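Acyl-CoA synthetase (AMP-forming)/AMP-acid ligase II-like protein (Dyadobacter fermentans, PDB 4GS5) probably activates medium-chain fatty acids with ATP and joins them to coenzyme A, in the manner of AMP-forming acyl-CoA synthetases. Local coordinates at residues A281-W286 with K333-T338. Sequence-based numbering, arbitrary orientation.
Sequences AFFCWW and KAFAKT. With EDO (1,2-ethanediol), chain P; EDO (1,2-ethanediol), chain R.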
ATOM      1  N   ALA A 281     -22.743 -14.495 -20.872  1.00 37.33           N
ATOM      2  CA  ALA A 281     -21.549 -13.989 -20.211  1.00 41.48           C
ATOM      3  C   ALA A 281     -20.943 -12.920 -21.117  1.00 38.55           C
ATOM      4  O   ALA A 281     -21.220 -12.890 -22.317  1.00 35.79           O
ATOM      5  CB  ALA A 281     -20.559 -15.116 -19.950  1.00 46.53           C
ATOM      6  N   PHE A 282     -20.128 -12.039 -20.548  1.00 31.54           N
ATOM      7  CA  PHE A 282     -19.491 -11.005 -21.344  1.00 33.48           C
ATOM      8  C   PHE A 282     -18.262 -10.495 -20.604  1.00 32.44           C
ATOM      9  O   PHE A 282     -18.110 -10.706 -19.399  1.00 28.95           O
ATOM     10  CB  PHE A 282     -20.453  -9.833 -21.555  1.00 32.87           C
ATOM     11  CG  PHE A 282     -20.635  -8.993 -20.315  1.00 36.87           C
ATOM     12  CD1 PHE A 282     -19.856  -7.863 -20.102  1.00 37.88           C
ATOM     13  CD2 PHE A 282     -21.546  -9.370 -19.333  1.00 43.71           C
ATOM     14  CE1 PHE A 282     -20.000  -7.099 -18.941  1.00 36.12           C
ATOM     15  CE2 PHE A 282     -21.690  -8.614 -18.165  1.00 45.69           C
ATOM     16  CZ  PHE A 282     -20.915  -7.473 -17.978  1.00 39.43           C
ATOM     17  N   PHE A 283     -17.388  -9.812 -21.328  1.00 30.19           N
ATOM     18  CA  PHE A 283     -16.330  -9.048 -20.683  1.00 32.49           C
ATOM     19  C   PHE A 283     -15.896  -7.922 -21.603  1.00 33.30           C
ATOM     20  O   PHE A 283     -15.853  -8.075 -22.833  1.00 31.25           O
ATOM     21  CB  PHE A 283     -15.132  -9.935 -20.270  1.00 31.08           C
ATOM     22  CG  PHE A 283     -14.467 -10.655 -21.422  1.00 33.04           C
ATOM     23  CD1 PHE A 283     -13.405 -10.069 -22.108  1.00 29.40           C
ATOM     24  CD2 PHE A 283     -14.904 -11.910 -21.817  1.00 31.26           C
ATOM     25  CE1 PHE A 283     -12.791 -10.721 -23.158  1.00 27.84           C
ATOM     26  CE2 PHE A 283     -14.298 -12.574 -22.883  1.00 33.33           C
ATOM     27  CZ  PHE A 283     -13.231 -11.985 -23.548  1.00 28.25           C
ATOM     28  N   CYS A 284     -15.617  -6.774 -21.004  1.00 32.25           N
ATOM     29  CA  CYS A 284     -15.002  -5.690 -21.743  1.00 33.05           C
ATOM     30  C   CYS A 284     -13.549  -6.036 -22.002  1.00 29.95           C
ATOM     31  O   CYS A 284     -12.903  -6.706 -21.197  1.00 23.92           O
ATOM     32  CB  CYS A 284     -15.111  -4.384 -20.962  1.00 35.81           C
ATOM     33  SG  CYS A 284     -16.761  -3.696 -21.057  1.00 42.91           S
ATOM     34  N   TRP A 285     -13.047  -5.578 -23.139  1.00 26.45           N
ATOM     35  CA  TRP A 285     -11.661  -5.802 -23.494  1.00 29.52           C
ATOM     36  C   TRP A 285     -11.211  -4.635 -24.365  1.00 28.98           C
ATOM     37  O   TRP A 285     -11.844  -3.577 -24.368  1.00 26.98           O
ATOM     38  CB  TRP A 285     -11.519  -7.130 -24.239  1.00 28.73           C
ATOM     39  CG  TRP A 285     -10.141  -7.719 -24.198  1.00 36.35           C
ATOM     40  CD1 TRP A 285      -9.338  -8.014 -25.271  1.00 37.36           C
ATOM     41  CD2 TRP A 285      -9.404  -8.100 -23.030  1.00 32.68           C
ATOM     42  NE1 TRP A 285      -8.151  -8.548 -24.836  1.00 37.23           N
ATOM     43  CE2 TRP A 285      -8.166  -8.615 -23.466  1.00 36.66           C
ATOM     44  CE3 TRP A 285      -9.678  -8.074 -21.661  1.00 33.07           C
ATOM     45  CZ2 TRP A 285      -7.196  -9.095 -22.576  1.00 41.10           C
ATOM     46  CZ3 TRP A 285      -8.710  -8.547 -20.775  1.00 36.79           C
ATOM     47  CH2 TRP A 285      -7.485  -9.049 -21.237  1.00 38.28           C
ATOM     48  N   TRP A 286     -10.107  -4.806 -25.082  1.00 26.36           N
ATOM     49  CA  TRP A 286      -9.595  -3.700 -25.886  1.00 25.78           C
ATOM     50  C   TRP A 286      -8.813  -4.214 -27.069  1.00 30.13           C
ATOM     51  O   TRP A 286      -8.418  -5.385 -27.121  1.00 30.29           O
ATOM     52  CB  TRP A 286      -8.699  -2.795 -25.050  1.00 26.21           C
ATOM     53  CG  TRP A 286      -7.496  -3.510 -24.564  1.00 25.97           C
ATOM     54  CD1 TRP A 286      -7.399  -4.273 -23.422  1.00 30.17           C
ATOM     55  CD2 TRP A 286      -6.210  -3.565 -25.196  1.00 33.27           C
ATOM     56  NE1 TRP A 286      -6.130  -4.790 -23.311  1.00 34.71           N
ATOM     57  CE2 TRP A 286      -5.381  -4.375 -24.383  1.00 34.91           C
ATOM     58  CE3 TRP A 286      -5.679  -3.017 -26.371  1.00 35.59           C
ATOM     59  CZ2 TRP A 286      -4.050  -4.648 -24.709  1.00 36.45           C
ATOM     60  CZ3 TRP A 286      -4.360  -3.287 -26.693  1.00 37.27           C
ATOM     61  CH2 TRP A 286      -3.555  -4.099 -25.862  1.00 37.77           C
ATOM     62  N   LYS A 333     -18.640 -17.854 -29.991  1.00 62.13           N
ATOM     63  CA  LYS A 333     -19.430 -19.066 -29.806  1.00 63.45           C
ATOM     64  C   LYS A 333     -19.231 -19.639 -28.407  1.00 63.62           C
ATOM     65  O   LYS A 333     -20.196 -20.014 -27.737  1.00 65.22           O
ATOM     66  CB  LYS A 333     -19.085 -20.106 -30.875  1.00 69.16           C
ATOM     67  N   ALA A 334     -17.977 -19.695 -27.964  1.00 59.31           N
ATOM     68  CA  ALA A 334     -17.655 -20.151 -26.617  1.00 54.01           C
ATOM     69  C   ALA A 334     -16.406 -19.447 -26.095  1.00 50.23           C
ATOM     70  O   ALA A 334     -15.417 -19.288 -26.822  1.00 49.60           O
ATOM     71  CB  ALA A 334     -17.471 -21.673 -26.580  1.00 59.52           C
ATOM     72  N   PHE A 335     -16.467 -18.995 -24.844  1.00 45.20           N
ATOM     73  CA  PHE A 335     -15.309 -18.368 -24.220  1.00 44.99           C
ATOM     74  C   PHE A 335     -14.279 -19.438 -23.898  1.00 47.60           C
ATOM     75  O   PHE A 335     -14.630 -20.511 -23.433  1.00 46.69           O
ATOM     76  CB  PHE A 335     -15.695 -17.643 -22.932  1.00 40.59           C
ATOM     77  CG  PHE A 335     -16.404 -16.336 -23.156  1.00 43.23           C
ATOM     78  CD1 PHE A 335     -16.547 -15.809 -24.439  1.00 43.22           C
ATOM     79  CD2 PHE A 335     -16.913 -15.621 -22.076  1.00 42.21           C
ATOM     80  CE1 PHE A 335     -17.203 -14.595 -24.641  1.00 40.14           C
ATOM     81  CE2 PHE A 335     -17.566 -14.409 -22.267  1.00 41.77           C
ATOM     82  CZ  PHE A 335     -17.713 -13.896 -23.554  1.00 40.25           C
ATOM     83  N   ALA A 336     -13.011 -19.135 -24.149  1.00 54.35           N
ATOM     84  CA  ALA A 336     -11.915 -20.005 -23.746  1.00 56.51           C
ATOM     85  C   ALA A 336     -11.792 -19.991 -22.236  1.00 54.71           C
ATOM     86  O   ALA A 336     -11.968 -18.952 -21.597  1.00 51.21           O
ATOM     87  CB  ALA A 336     -10.612 -19.554 -24.380  1.00 59.39           C
ATOM     88  N   LYS A 337     -11.489 -21.148 -21.658  1.00 57.12           N
ATOM     89  CA  LYS A 337     -11.391 -21.236 -20.212  1.00 58.83           C
ATOM     90  C   LYS A 337     -10.063 -21.820 -19.751  1.00 58.45           C
ATOM     91  O   LYS A 337      -9.500 -22.702 -20.404  1.00 62.34           O
ATOM     92  CB  LYS A 337     -12.570 -22.020 -19.642  1.00 62.66           C
ATOM     93  CG  LYS A 337     -13.588 -21.129 -18.966  1.00 64.20           C
ATOM     94  CD  LYS A 337     -14.996 -21.505 -19.356  1.00 68.52           C
ATOM     95  CE  LYS A 337     -15.970 -20.423 -18.922  1.00 70.94           C
ATOM     96  NZ  LYS A 337     -17.333 -20.663 -19.469  1.00 74.72           N
ATOM     97  N   THR A 338      -9.565 -21.302 -18.636  1.00 54.97           N
ATOM     98  CA  THR A 338      -8.325 -21.783 -18.042  1.00 62.49           C
ATOM     99  C   THR A 338      -8.540 -23.162 -17.424  1.00 67.34           C
ATOM    100  O   THR A 338      -9.597 -23.772 -17.601  1.00 61.73           O
ATOM    101  CB  THR A 338      -7.839 -20.838 -16.943  1.00 60.79           C
ATOM    102  OG1 THR A 338      -8.716 -20.941 -15.815  1.00 61.61           O
ATOM    103  CG2 THR A 338      -7.817 -19.395 -17.448  1.00 59.48           C
TER
HETATM  104  C1  EDO P 415     -19.291 -12.880 -16.266  1.00 52.27           C
HETATM  105  O1  EDO P 415     -20.042 -12.280 -17.337  1.00 56.57           O
HETATM  106  C2  EDO P 415     -19.108 -14.372 -16.510  1.00 42.01           C
HETATM  107  O2  EDO P 415     -20.399 -14.968 -16.434  1.00 45.09           O
HETATM  108  C1  EDO R 417     -14.564 -17.081 -32.028  1.00 59.30           C
HETATM  109  O1  EDO R 417     -13.312 -17.623 -31.600  1.00 62.18           O
HETATM  110  C2  EDO R 417     -15.675 -17.922 -31.425  1.00 58.58           C
HETATM  111  O2  EDO R 417     -16.912 -17.562 -32.048  1.00 62.21           O
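Phe335 of the loop segment 333-338 meets Phe283 of the strand segment 281-286 in a T-shaped (edge-to-face) pair: the edge of Phe283 is turned to one face of Phe335, with ring centroids 5.0 Å apart and planes inclined at 66°. The phenyl of Phe335 lies across the start of the strand, because its CG stands beside the backbone N and anti to the carbonyl carbon (chi1 -75°), a turn that carries the ring from CB toward Ala281 and Phe283. Followed outward, the ring gains contacts atom by atom. CD2 comes near Phe283 CE2, the carbon that sits over the centre of the Phe335 face. One atom on, CE1 nears the same carbon from the other flank, while Phe335 CE2 packs 3.7 Å from Phe283 CD2 and also touches the methyl carbon, Ala281 CB, at 3.9 Å. At the tip, Phe335 CZ is 3.7 Å from Phe283 CE2 and lies 3.9 Å from Ala281 O. The backbone N of Phe282 approaches the same ring at its edge, but its hydrogen bond goes to the 1,2-ethanediol of chain P, probably from the crystallisation liquor, with Phe282 N and its O1 3.2 Å apart and the N-H...O angle close to straight at 167°. The same EDO O1 donates in turn to Phe282 O, 3.2 Å away.

Val299 of the adjacent antiparallel strand, Ile343 of the loop and Thr348 of helix 345-351 touch both rings, and Glu301 OE2 accepts a hydrogen bond from Phe335 N, which ties the loop to the sheet. Phe282 instead packs on helix 262-276, so the strand has helices on both faces. Apolar packing thus joins the edge strand of a three-stranded sheet to the loop leading into the last helix, in an alpha/beta unit consistent with the small C-terminal domain of AMP-forming acyl-CoA synthetases.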